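Local coordinates for protein farnesyl diphosphate synthase (Rhodobacter capsulatus, PDB 3LVS) that probably condenses isopentenyl diphosphate with shorter allylic diphosphates to make farnesyl diphosphate, as a two-subunit, largely helical prenyltransferase, at residues 47-52 and 276-281; 152-157 and 177-182; 207-212 and 280-285; 35-40 and 94-99. All coordinates share one frame; numbering follows the deposited sequence.

Contact 1 (47-52 and 276-281); sequences AFLAIE and STLRAC
Leu278, Phe48 and Glu52 bury the most surface where helix 45-55 meets helix 276-286. The two run nearly antiparallel, at 155° with short-segment axes 10.2 Å apart, and their CA atoms come nearest at Glu52 and Leu278. Leu278 lays one methyl, CD2, in the angle between two side chains: it is 3.8 Å from Leu49 CD2 and equally 3.8 Å from Glu52 CB. Phe48 works by its rim. With CG anti to the backbone N (chi1 -171°), its ring extends across the gap until CE1 stands 3.6 Å from Thr277 O, which lies at the ring edge and in its plane. Cys281 comes to the same ring obliquely, its SG 4.8 Å from the ring centroid in a sulfur-aromatic contact. Glu52 CG, anti to the carbonyl carbon (chi1 -62°), lies over the centre of one face of the Phe48 ring, and the bend at chi2 then carries the carboxylate to Thr277. Thr277 OG1 donates to Glu52 OE2 at 2.6 Å, and OE2 receives it on its anti lone pair, away from the other carboxylate oxygen; Arg7 from helix 3-24 forms a salt bridge to the same OE2. This buried oxygen is thus gripped twice. With an alanine here, the Thr277 hydroxyl and the Arg7 charge would probably lose their shared mate, and the Phe48 face its CG cover. Helices 3-24 and 200-222 also pack against the pair, so this is an interior antiparallel helix packing of the all-alpha isoprenoid synthase fold, joining an early helix to the C-terminal one.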
loop_
_atom_site.group_PDB
_atom_site.type_symbol
_atom_site.label_atom_id
_atom_site.label_comp_id
_atom_site.label_asym_id
_atom_site.label_seq_id
_atom_site.Cartn_x
_atom_site.Cartn_y
_atom_site.Cartn_z
ATOM N N ALA B 47 -15.764 8.190 -4.020
ATOM C CA ALA B 47 -16.401 8.379 -2.711
ATOM C C ALA B 47 -17.932 8.323 -2.826
ATOM O O ALA B 47 -18.594 7.632 -2.040
ATOM C CB ALA B 47 -15.962 9.715 -2.083
ATOM N N PHE B 48 -18.467 9.050 -3.812
ATOM C CA PHE B 48 -19.878 9.009 -4.187
ATOM C C PHE B 48 -20.361 7.575 -4.354
ATOM O O PHE B 48 -21.332 7.170 -3.720
ATOM C CB PHE B 48 -20.100 9.770 -5.493
ATOM C CG PHE B 48 -21.555 9.969 -5.849
ATOM C CD1 PHE B 48 -22.198 9.107 -6.739
ATOM C CD2 PHE B 48 -22.278 11.025 -5.299
ATOM C CE1 PHE B 48 -23.539 9.294 -7.066
ATOM C CE2 PHE B 48 -23.616 11.221 -5.613
ATOM C CZ PHE B 48 -24.252 10.355 -6.498
ATOM N N LEU B 49 -19.660 6.808 -5.180
ATOM C CA LEU B 49 -20.048 5.424 -5.446
ATOM C C LEU B 49 -20.072 4.584 -4.183
ATOM O O LEU B 49 -21.033 3.853 -3.953
ATOM C CB LEU B 49 -19.139 4.797 -6.505
ATOM C CG LEU B 49 -19.279 5.336 -7.933
ATOM C CD1 LEU B 49 -18.079 4.961 -8.798
ATOM C CD2 LEU B 49 -20.557 4.857 -8.564
ATOM N N ALA B 50 -19.024 4.714 -3.362
ATOM C CA ALA B 50 -18.932 4.012 -2.068
ATOM C C ALA B 50 -20.088 4.349 -1.112
ATOM O O ALA B 50 -20.690 3.454 -0.519
ATOM C CB ALA B 50 -17.574 4.276 -1.393
ATOM N N ILE B 51 -20.402 5.635 -0.997
ATOM C CA ILE B 51 -21.431 6.096 -0.079
ATOM C C ILE B 51 -22.830 5.722 -0.587
ATOM O O ILE B 51 -23.638 5.159 0.173
ATOM C CB ILE B 51 -21.271 7.610 0.230
ATOM C CG1 ILE B 51 -20.087 7.812 1.182
ATOM C CG2 ILE B 51 -22.522 8.177 0.871
ATOM C CD1 ILE B 51 -19.454 9.199 1.123
ATOM N N GLU B 52 -23.088 5.981 -1.875
ATOM C CA GLU B 52 -24.385 5.662 -2.482
ATOM C C GLU B 52 -24.674 4.171 -2.569
ATOM O O GLU B 52 -25.813 3.766 -2.367
ATOM C CB GLU B 52 -24.566 6.341 -3.836
ATOM C CG GLU B 52 -24.538 7.873 -3.789
ATOM C CD GLU B 52 -25.434 8.473 -2.711
ATOM O OE1 GLU B 52 -24.984 8.623 -1.551
ATOM O OE2 GLU B 52 -26.589 8.817 -3.028
ATOM N N SER B 276 -31.604 5.504 -7.451
ATOM C CA SER B 276 -31.747 6.736 -8.238
ATOM C C SER B 276 -30.453 7.503 -8.481
ATOM O O SER B 276 -30.140 7.831 -9.618
ATOM C CB SER B 276 -32.805 7.668 -7.624
ATOM O OG SER B 276 -32.799 8.937 -8.267
ATOM N N THR B 277 -29.709 7.800 -7.421
ATOM C CA THR B 277 -28.512 8.644 -7.543
ATOM C C THR B 277 -27.372 7.909 -8.260
ATOM O O THR B 277 -26.553 8.534 -8.937
ATOM C CB THR B 277 -28.035 9.193 -6.168
ATOM O OG1 THR B 277 -27.569 8.107 -5.354
ATOM C CG2 THR B 277 -29.170 9.908 -5.436
ATOM N N LEU B 278 -27.340 6.581 -8.117
ATOM C CA LEU B 278 -26.374 5.753 -8.821
ATOM C C LEU B 278 -26.647 5.700 -10.327
ATOM O O LEU B 278 -25.706 5.702 -11.127
ATOM C CB LEU B 278 -26.314 4.331 -8.225
ATOM C CG LEU B 278 -25.522 4.098 -6.935
ATOM C CD1 LEU B 278 -25.619 2.646 -6.495
ATOM C CD2 LEU B 278 -24.060 4.476 -7.102
ATOM N N ARG B 279 -27.924 5.677 -10.715
ATOM C CA ARG B 279 -28.227 5.658 -12.135
ATOM C C ARG B 279 -28.069 7.047 -12.740
ATOM O O ARG B 279 -27.767 7.166 -13.934
ATOM C CB ARG B 279 -29.568 4.974 -12.481
ATOM C CG ARG B 279 -30.801 5.414 -11.728
ATOM C CD ARG B 279 -32.086 4.768 -12.276
ATOM N NE ARG B 279 -32.232 3.350 -11.932
ATOM C CZ ARG B 279 -32.796 2.881 -10.818
ATOM N NH1 ARG B 279 -33.278 3.700 -9.893
ATOM N NH2 ARG B 279 -32.867 1.567 -10.617
ATOM N N ALA B 280 -28.189 8.085 -11.915
ATOM C CA ALA B 280 -27.917 9.455 -12.375
ATOM C C ALA B 280 -26.403 9.694 -12.502
ATOM O O ALA B 280 -25.953 10.517 -13.305
ATOM C CB ALA B 280 -28.541 10.462 -11.428
ATOM N N CYS B 281 -25.623 8.965 -11.705
ATOM C CA CYS B 281 -24.183 9.009 -11.810
ATOM C C CYS B 281 -23.704 8.465 -13.164
ATOM O O CYS B 281 -22.801 9.040 -13.767
ATOM C CB CYS B 281 -23.535 8.245 -10.655
ATOM S SG CYS B 281 -21.777 8.583 -10.533
#

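Contact 2 (152-157 and 177-182)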
loop_
_atom_site.group_PDB
_atom_site.type_symbol
_atom_site.label_atom_id
_atom_site.label_comp_id
_atom_site.label_asym_id
_atom_site.label_seq_id
_atom_site.Cartn_x
_atom_site.Cartn_y
_atom_site.Cartn_z
ATOM N N TYR B 152 -0.851 -2.758 -12.406
ATOM C CA TYR B 152 -0.718 -3.558 -13.608
ATOM C C TYR B 152 -1.145 -2.825 -14.876
ATOM O O TYR B 152 -0.463 -2.900 -15.896
ATOM C CB TYR B 152 -1.554 -4.814 -13.464
ATOM C CG TYR B 152 -1.497 -5.718 -14.658
ATOM C CD1 TYR B 152 -2.657 -6.072 -15.334
ATOM C CD2 TYR B 152 -0.277 -6.222 -15.117
ATOM C CE1 TYR B 152 -2.615 -6.914 -16.435
ATOM C CE2 TYR B 152 -0.221 -7.059 -16.222
ATOM C CZ TYR B 152 -1.397 -7.401 -16.876
ATOM O OH TYR B 152 -1.359 -8.233 -17.968
ATOM N N GLY B 153 -2.275 -2.125 -14.795
ATOM C CA GLY B 153 -2.748 -1.265 -15.877
ATOM C C GLY B 153 -1.794 -0.125 -16.189
ATOM O O GLY B 153 -1.688 0.309 -17.345
ATOM N N GLN B 154 -1.115 0.377 -15.159
ATOM C CA GLN B 154 -0.098 1.412 -15.349
ATOM C C GLN B 154 1.141 0.845 -16.038
ATOM O O GLN B 154 1.711 1.506 -16.889
ATOM C CB GLN B 154 0.264 2.082 -14.024
ATOM C CG GLN B 154 -0.487 3.373 -13.782
ATOM C CD GLN B 154 -0.060 4.484 -14.745
ATOM O OE1 GLN B 154 -0.900 5.118 -15.380
ATOM N NE2 GLN B 154 1.249 4.716 -14.860
ATOM N N ALA B 155 1.527 -0.389 -15.695
ATOM C CA ALA B 155 2.662 -1.057 -16.337
ATOM C C ALA B 155 2.402 -1.268 -17.832
ATOM O O ALA B 155 3.277 -0.984 -18.665
ATOM C CB ALA B 155 2.965 -2.392 -15.651
ATOM N N LEU B 156 1.181 -1.714 -18.152
ATOM C CA LEU B 156 0.747 -1.961 -19.527
ATOM C C LEU B 156 0.703 -0.680 -20.342
ATOM O O LEU B 156 1.047 -0.677 -21.527
ATOM C CB LEU B 156 -0.633 -2.603 -19.548
ATOM C CG LEU B 156 -0.787 -4.044 -19.068
ATOM C CD1 LEU B 156 -2.271 -4.357 -19.026
ATOM C CD2 LEU B 156 -0.042 -4.995 -19.988
ATOM N N ASP B 157 0.301 0.403 -19.691
ATOM C CA ASP B 157 0.235 1.691 -20.349
ATOM C C ASP B 157 1.588 2.182 -20.872
ATOM O O ASP B 157 1.634 2.865 -21.895
ATOM C CB ASP B 157 -0.409 2.740 -19.448
ATOM C CG ASP B 157 -0.962 3.897 -20.242
ATOM O OD1 ASP B 157 -1.469 3.648 -21.360
ATOM O OD2 ASP B 157 -0.881 5.050 -19.766
ATOM N N ALA B 177 -9.576 -1.148 -17.983
ATOM C CA ALA B 177 -10.065 -2.001 -16.911
ATOM C C ALA B 177 -9.099 -2.024 -15.729
ATOM O O ALA B 177 -9.530 -2.082 -14.579
ATOM C CB ALA B 177 -10.309 -3.428 -17.439
ATOM N N GLY B 178 -7.795 -1.974 -16.026
ATOM C CA GLY B 178 -6.749 -1.872 -15.010
ATOM C C GLY B 178 -6.592 -0.455 -14.479
ATOM O O GLY B 178 -6.859 -0.210 -13.307
ATOM N N LYS B 179 -6.200 0.479 -15.346
ATOM C CA LYS B 179 -5.947 1.888 -14.965
ATOM C C LYS B 179 -7.028 2.551 -14.118
ATOM O O LYS B 179 -6.724 3.155 -13.088
ATOM C CB LYS B 179 -5.686 2.770 -16.196
ATOM C CG LYS B 179 -4.289 2.636 -16.785
ATOM C CD LYS B 179 -4.101 3.523 -18.015
ATOM C CE LYS B 179 -3.400 4.836 -17.669
ATOM N NZ LYS B 179 -4.291 5.869 -17.074
ATOM N N THR B 180 -8.284 2.458 -14.552
ATOM C CA THR B 180 -9.374 3.146 -13.857
ATOM C C THR B 180 -10.516 2.222 -13.441
ATOM O O THR B 180 -11.196 2.476 -12.443
ATOM C CB THR B 180 -9.934 4.304 -14.698
ATOM O OG1 THR B 180 -10.238 3.820 -16.007
ATOM C CG2 THR B 180 -8.909 5.444 -14.810
ATOM N N GLY B 181 -10.700 1.151 -14.202
ATOM C CA GLY B 181 -11.837 0.263 -14.033
ATOM C C GLY B 181 -11.897 -0.415 -12.685
ATOM O O GLY B 181 -12.947 -0.444 -12.061
ATOM N N ALA B 182 -10.761 -0.938 -12.232
ATOM C CA ALA B 182 -10.701 -1.769 -11.026
ATOM C C ALA B 182 -11.077 -1.011 -9.740
ATOM O O ALA B 182 -11.762 -1.548 -8.859
ATOM C CB ALA B 182 -9.319 -2.386 -10.896
#
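Gly153 and Gly178 meet backbone to backbone, their CA atoms 4.1 Å apart, and this lets helices 150-160 and 169-195 close to 7.5 Å between short-segment axes, at 144°. The need for glycine can be tested by geometry: a CB on Gly153 would fall 2.4 Å from Lys179 N, a clash. Lys179 supplies most of the side-chain contact. Its chain leaves extended, then turns at chi3 (98°, well off a staggered value) and again at chi4 (-80°), so that the methylenes rather than the amine do the touching. CG rests 3.5 Å from Gly153 O. Further out, CE faces two oxygens, 3.3 Å from Asp157 OD2 and 3.4 Å from Gln154 OE1. Asp157 crosses the lysine at about a right angle, and its OD2 remains 4.4 Å from Lys179 NZ, too long for a salt bridge; its salt bridge goes through OD1 to Lys241. Gln154 also packs on Leu110 of the second subunit. A serine in place of Lys179 would probably open a gap beside Gly153 O and take a nearby positive charge from Asp157. Residues 177-181 form a wider pi-type turn, with a weak bond from Ala182 N to Ala177 O. The Lys-Thr pair within that turn matches the polyprenyl synthase pattern whose lysine, in related enzymes, reaches the allylic diphosphate, consistent with a place at the wall of the active-site cavity.

Contact 3 (207-212 and 280-285); sequences TALGLA and ACARYV
Leu209 and Val285 carry the apolar side-chain contact between helices 200-222 and 276-286. These run nearly parallel here, 21° apart in direction with short-segment axes separated by 9.8 Å. Leu209 reaches over with a single methyl: chi1 of 173° swings CG away from the backbone N, and chi2 (72°) then turns CD1 toward Val285, to 3.6 Å from Val285 CG1 and 4.1 Å from Ala282 CB. Val285 uses both branches, since its CG2 faces Ala212 CB at 4.2 Å while CG1 takes the leucine. A second kind of contact joins side chain to backbone. Leu209 CD1 lies 3.6 Å from Ala282 CA, consistent with the small side chain of Ala282 allowing so close an approach to the main chain; Cys281 O is a more distant neighbour of the same methyl. Polar bonding plays no part across the two segments. Around them, Leu260 and Val261 of helix 250-267 cover Ala212 and Ala282 respectively, and Phe213 packs on Val285, so the pair belongs to the helical core of the isoprenoid synthase fold. Saturated carbon meeting saturated carbon implies that shape complementarity and the exclusion of water hold these helices side by side, with no directional polar bond between these two segments.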
loop_
_atom_site.group_PDB
_atom_site.type_symbol
_atom_site.label_atom_id
_atom_site.label_comp_id
_atom_site.label_asym_id
_atom_site.label_seq_id
_atom_site.Cartn_x
_atom_site.Cartn_y
_atom_site.Cartn_z
ATOM N N THR B 207 -18.417 -2.217 -14.062
ATOM C CA THR B 207 -17.807 -2.611 -15.338
ATOM C C THR B 207 -18.293 -1.705 -16.471
ATOM O O THR B 207 -17.488 -1.079 -17.170
ATOM C CB THR B 207 -18.138 -4.079 -15.695
ATOM O OG1 THR B 207 -17.761 -4.927 -14.608
ATOM C CG2 THR B 207 -17.406 -4.517 -16.959
ATOM N N ALA B 208 -19.611 -1.611 -16.612
ATOM C CA ALA B 208 -20.219 -0.808 -17.654
ATOM C C ALA B 208 -19.927 0.678 -17.458
ATOM O O ALA B 208 -19.571 1.366 -18.415
ATOM C CB ALA B 208 -21.726 -1.073 -17.721
ATOM N N LEU B 209 -20.031 1.153 -16.217
ATOM C CA LEU B 209 -19.821 2.572 -15.904
ATOM C C LEU B 209 -18.386 3.026 -16.185
ATOM O O LEU B 209 -18.172 4.086 -16.799
ATOM C CB LEU B 209 -20.208 2.880 -14.446
ATOM C CG LEU B 209 -19.902 4.278 -13.873
ATOM C CD1 LEU B 209 -20.814 5.306 -14.473
ATOM C CD2 LEU B 209 -20.045 4.317 -12.366
ATOM N N GLY B 210 -17.422 2.223 -15.731
ATOM C CA GLY B 210 -15.991 2.505 -15.897
ATOM C C GLY B 210 -15.578 2.689 -17.350
ATOM O O GLY B 210 -14.942 3.693 -17.706
ATOM N N LEU B 211 -15.961 1.724 -18.187
ATOM C CA LEU B 211 -15.729 1.802 -19.623
ATOM C C LEU B 211 -16.417 3.012 -20.262
ATOM O O LEU B 211 -15.809 3.712 -21.067
ATOM C CB LEU B 211 -16.167 0.506 -20.302
ATOM C CG LEU B 211 -15.799 0.326 -21.776
ATOM C CD1 LEU B 211 -14.324 0.622 -22.040
ATOM C CD2 LEU B 211 -16.158 -1.103 -22.201
ATOM N N ALA B 212 -17.670 3.259 -19.879
ATOM C CA ALA B 212 -18.427 4.401 -20.387
ATOM C C ALA B 212 -17.696 5.709 -20.110
ATOM O O ALA B 212 -17.663 6.581 -20.969
ATOM C CB ALA B 212 -19.838 4.425 -19.801
ATOM N N ALA B 280 -28.189 8.085 -11.915
ATOM C CA ALA B 280 -27.917 9.455 -12.375
ATOM C C ALA B 280 -26.403 9.694 -12.502
ATOM O O ALA B 280 -25.953 10.517 -13.305
ATOM C CB ALA B 280 -28.541 10.462 -11.428
ATOM N N CYS B 281 -25.623 8.965 -11.705
ATOM C CA CYS B 281 -24.183 9.009 -11.810
ATOM C C CYS B 281 -23.704 8.465 -13.164
ATOM O O CYS B 281 -22.801 9.040 -13.767
ATOM C CB CYS B 281 -23.535 8.245 -10.655
ATOM S SG CYS B 281 -21.777 8.583 -10.533
ATOM N N ALA B 282 -24.331 7.382 -13.636
ATOM C CA ALA B 282 -24.076 6.813 -14.962
ATOM C C ALA B 282 -24.419 7.795 -16.074
ATOM O O ALA B 282 -23.624 8.003 -16.982
ATOM C CB ALA B 282 -24.834 5.511 -15.149
ATOM N N ARG B 283 -25.591 8.413 -15.986
ATOM C CA ARG B 283 -26.009 9.401 -16.966
ATOM C C ARG B 283 -25.094 10.623 -16.998
ATOM O O ARG B 283 -24.853 11.183 -18.060
ATOM C CB ARG B 283 -27.451 9.830 -16.705
ATOM C CG ARG B 283 -28.471 9.113 -17.554
ATOM C CD ARG B 283 -29.862 9.586 -17.218
ATOM N NE ARG B 283 -30.362 8.862 -16.062
ATOM C CZ ARG B 283 -30.647 9.397 -14.880
ATOM N NH1 ARG B 283 -31.088 8.601 -13.927
ATOM N NH2 ARG B 283 -30.533 10.705 -14.654
ATOM N N TYR B 284 -24.585 11.008 -15.832
ATOM C CA TYR B 284 -23.693 12.152 -15.683
ATOM C C TYR B 284 -22.420 12.044 -16.527
ATOM O O TYR B 284 -22.010 13.033 -17.145
ATOM C CB TYR B 284 -23.326 12.346 -14.208
ATOM C CG TYR B 284 -22.232 13.359 -13.964
ATOM C CD1 TYR B 284 -21.001 12.963 -13.437
ATOM C CD2 TYR B 284 -22.425 14.716 -14.269
ATOM C CE1 TYR B 284 -19.992 13.884 -13.210
ATOM C CE2 TYR B 284 -21.418 15.649 -14.047
ATOM C CZ TYR B 284 -20.206 15.226 -13.518
ATOM O OH TYR B 284 -19.202 16.138 -13.297
ATOM N N VAL B 285 -21.825 10.848 -16.564
ATOM C CA VAL B 285 -20.561 10.614 -17.276
ATOM C C VAL B 285 -20.634 10.950 -18.766
ATOM O O VAL B 285 -19.654 11.412 -19.333
ATOM C CB VAL B 285 -19.985 9.175 -17.061
ATOM C CG1 VAL B 285 -20.406 8.637 -15.742
ATOM C CG2 VAL B 285 -20.416 8.212 -18.150
#

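Contact 4 (35-40 and 94-99); sequences MAYAAQ and RGLPTV
Tyr37 and Val99 anchor a surface contact between the end of helix 30-38 and the short turn-and-strand segment 94-99, which in polyprenyl synthases follows the first aspartate-rich motif. Strand 96-97 pairs with 92-93 in a small antiparallel hairpin, and Thr98 OG1 is bonded back to Asp90 O. Tyr37 has by far the largest share of the contact. A chi1 of -180° carries the Tyr37 ring off the helix toward the strand, while Trp103 meets it edge-to-face. Along its border the packing is apolar: Val99 CG2 stands near the ring plane, 4.0 Å from Tyr37 CD2, and touches Ala38 CB at the same distance, so one methyl bridges two neighbouring residues of the helix. Leu96 CB comes to 3.6 Å from Tyr37 OH. At the outer rim the guanidinium of Arg94 passes near the backbone of Gln40; NH2 is 3.3 Å from Gln40 O, but the angle is too poor for a hydrogen bond. Outside the two segments, Arg94 NH1 makes a salt bridge to a phosphate ion that was probably picked up from the crystallisation solution. That position is consistent with the isopentenyl diphosphate site of related enzymes, to which an arginine in this region contributes. The polar link across the segments is the bond from Tyr37 OH to Pro97 O, 2.9 Å long, reaching a lone pair in the carbonyl plane at a C=O...O angle of 138°.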
loop_
_atom_site.group_PDB
_atom_site.type_symbol
_atom_site.label_atom_id
_atom_site.label_comp_id
_atom_site.label_asym_id
_atom_site.label_seq_id
_atom_site.Cartn_x
_atom_site.Cartn_y
_atom_site.Cartn_z
ATOM N N MET B 35 0.658 14.905 1.672
ATOM C CA MET B 35 -0.456 13.961 1.755
ATOM C C MET B 35 -1.785 14.730 1.725
ATOM O O MET B 35 -2.663 14.438 0.903
ATOM C CB MET B 35 -0.359 13.117 3.038
ATOM C CG MET B 35 0.803 12.160 3.081
ATOM S SD MET B 35 0.835 11.137 4.574
ATOM C CE MET B 35 -0.785 10.401 4.373
ATOM N N ALA B 36 -1.911 15.726 2.600
ATOM C CA ALA B 36 -3.120 16.571 2.678
ATOM C C ALA B 36 -3.458 17.267 1.357
ATOM O O ALA B 36 -4.626 17.302 0.946
ATOM C CB ALA B 36 -2.985 17.599 3.795
ATOM N N TYR B 37 -2.429 17.795 0.694
ATOM C CA TYR B 37 -2.578 18.551 -0.570
ATOM C C TYR B 37 -3.031 17.647 -1.725
ATOM O O TYR B 37 -3.815 18.055 -2.578
ATOM C CB TYR B 37 -1.240 19.220 -0.903
ATOM C CG TYR B 37 -1.160 20.064 -2.162
ATOM C CD1 TYR B 37 -1.629 21.383 -2.182
ATOM C CD2 TYR B 37 -0.550 19.561 -3.321
ATOM C CE1 TYR B 37 -1.524 22.169 -3.341
ATOM C CE2 TYR B 37 -0.432 20.335 -4.478
ATOM C CZ TYR B 37 -0.919 21.636 -4.482
ATOM O OH TYR B 37 -0.802 22.390 -5.626
ATOM N N ALA B 38 -2.533 16.416 -1.731
ATOM C CA ALA B 38 -2.830 15.466 -2.785
ATOM C C ALA B 38 -4.214 14.848 -2.645
ATOM O O ALA B 38 -4.801 14.408 -3.637
ATOM C CB ALA B 38 -1.790 14.393 -2.795
ATOM N N ALA B 39 -4.728 14.806 -1.419
ATOM C CA ALA B 39 -6.017 14.186 -1.154
ATOM C C ALA B 39 -7.155 15.202 -1.087
ATOM O O ALA B 39 -8.293 14.847 -0.771
ATOM C CB ALA B 39 -5.948 13.368 0.113
ATOM N N GLN B 40 -6.858 16.462 -1.383
ATOM C CA GLN B 40 -7.893 17.492 -1.328
ATOM C C GLN B 40 -8.414 17.787 -2.734
ATOM O O GLN B 40 -7.703 17.580 -3.722
ATOM C CB GLN B 40 -7.391 18.757 -0.619
ATOM C CG GLN B 40 -6.454 19.636 -1.446
ATOM C CD GLN B 40 -6.104 20.951 -0.765
ATOM O OE1 GLN B 40 -4.992 21.465 -0.918
ATOM N NE2 GLN B 40 -7.051 21.502 -0.014
ATOM N N ARG B 94 -5.110 19.955 -12.433
ATOM C CA ARG B 94 -6.249 20.855 -12.173
ATOM C C ARG B 94 -5.814 22.314 -11.983
ATOM O O ARG B 94 -6.291 23.005 -11.081
ATOM C CB ARG B 94 -7.117 20.359 -10.998
ATOM C CG ARG B 94 -7.854 19.032 -11.262
ATOM C CD ARG B 94 -8.886 18.689 -10.166
ATOM N NE ARG B 94 -8.310 18.676 -8.817
ATOM C CZ ARG B 94 -7.694 17.633 -8.258
ATOM N NH1 ARG B 94 -7.556 16.489 -8.922
ATOM N NH2 ARG B 94 -7.210 17.735 -7.027
ATOM N N GLY B 95 -4.884 22.756 -12.831
ATOM C CA GLY B 95 -4.361 24.121 -12.803
ATOM C C GLY B 95 -3.289 24.403 -11.759
ATOM O O GLY B 95 -2.721 25.500 -11.730
ATOM N N LEU B 96 -3.002 23.417 -10.910
ATOM C CA LEU B 96 -2.099 23.606 -9.767
ATOM C C LEU B 96 -0.845 22.740 -9.863
ATOM O O LEU B 96 -0.881 21.684 -10.495
ATOM C CB LEU B 96 -2.840 23.319 -8.449
ATOM C CG LEU B 96 -3.854 24.359 -7.960
ATOM C CD1 LEU B 96 -4.545 23.864 -6.694
ATOM C CD2 LEU B 96 -3.192 25.720 -7.722
ATOM N N PRO B 97 0.271 23.189 -9.250
ATOM C CA PRO B 97 1.484 22.383 -9.182
ATOM C C PRO B 97 1.259 20.984 -8.588
ATOM O O PRO B 97 0.505 20.812 -7.624
ATOM C CB PRO B 97 2.387 23.195 -8.257
ATOM C CG PRO B 97 1.977 24.587 -8.472
ATOM C CD PRO B 97 0.520 24.580 -8.818
ATOM N N THR B 98 1.903 19.996 -9.187
ATOM C CA THR B 98 1.819 18.624 -8.698
ATOM C C THR B 98 2.751 18.487 -7.494
ATOM O O THR B 98 3.586 19.363 -7.259
ATOM C CB THR B 98 2.192 17.644 -9.802
ATOM O OG1 THR B 98 3.463 18.005 -10.344
ATOM C CG2 THR B 98 1.152 17.664 -10.912
ATOM N N VAL B 99 2.603 17.412 -6.723
ATOM C CA VAL B 99 3.349 17.265 -5.471
ATOM C C VAL B 99 4.861 17.316 -5.707
ATOM O O VAL B 99 5.566 18.066 -5.033
ATOM C CB VAL B 99 2.920 15.986 -4.675
ATOM C CG1 VAL B 99 3.955 15.596 -3.620
ATOM C CG2 VAL B 99 1.566 16.197 -4.017
#

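From the N terminus, helix 30-38 opens first and contact 4 closes its loop at 94-99. Before that closure, helix 45-55 has begun the much longer loop that contact 1 completes at 276-281, so contacts 4 and 1 cross. Contact 2, a short connection between 152-157 and 177-182, is nested within the loop of contact 1 and lies across the chain's centre from it. Helix 200-222 then starts contact 3, which ends on the same C-terminal helix as contact 1. These two touch, Leu49 CD2 being 3.9 Å from Leu209 CD2, and together join helices 45-55 and 200-222 to helix 276-286. Contact 4 stands apart, its centre about 25 Å from that of contact 1.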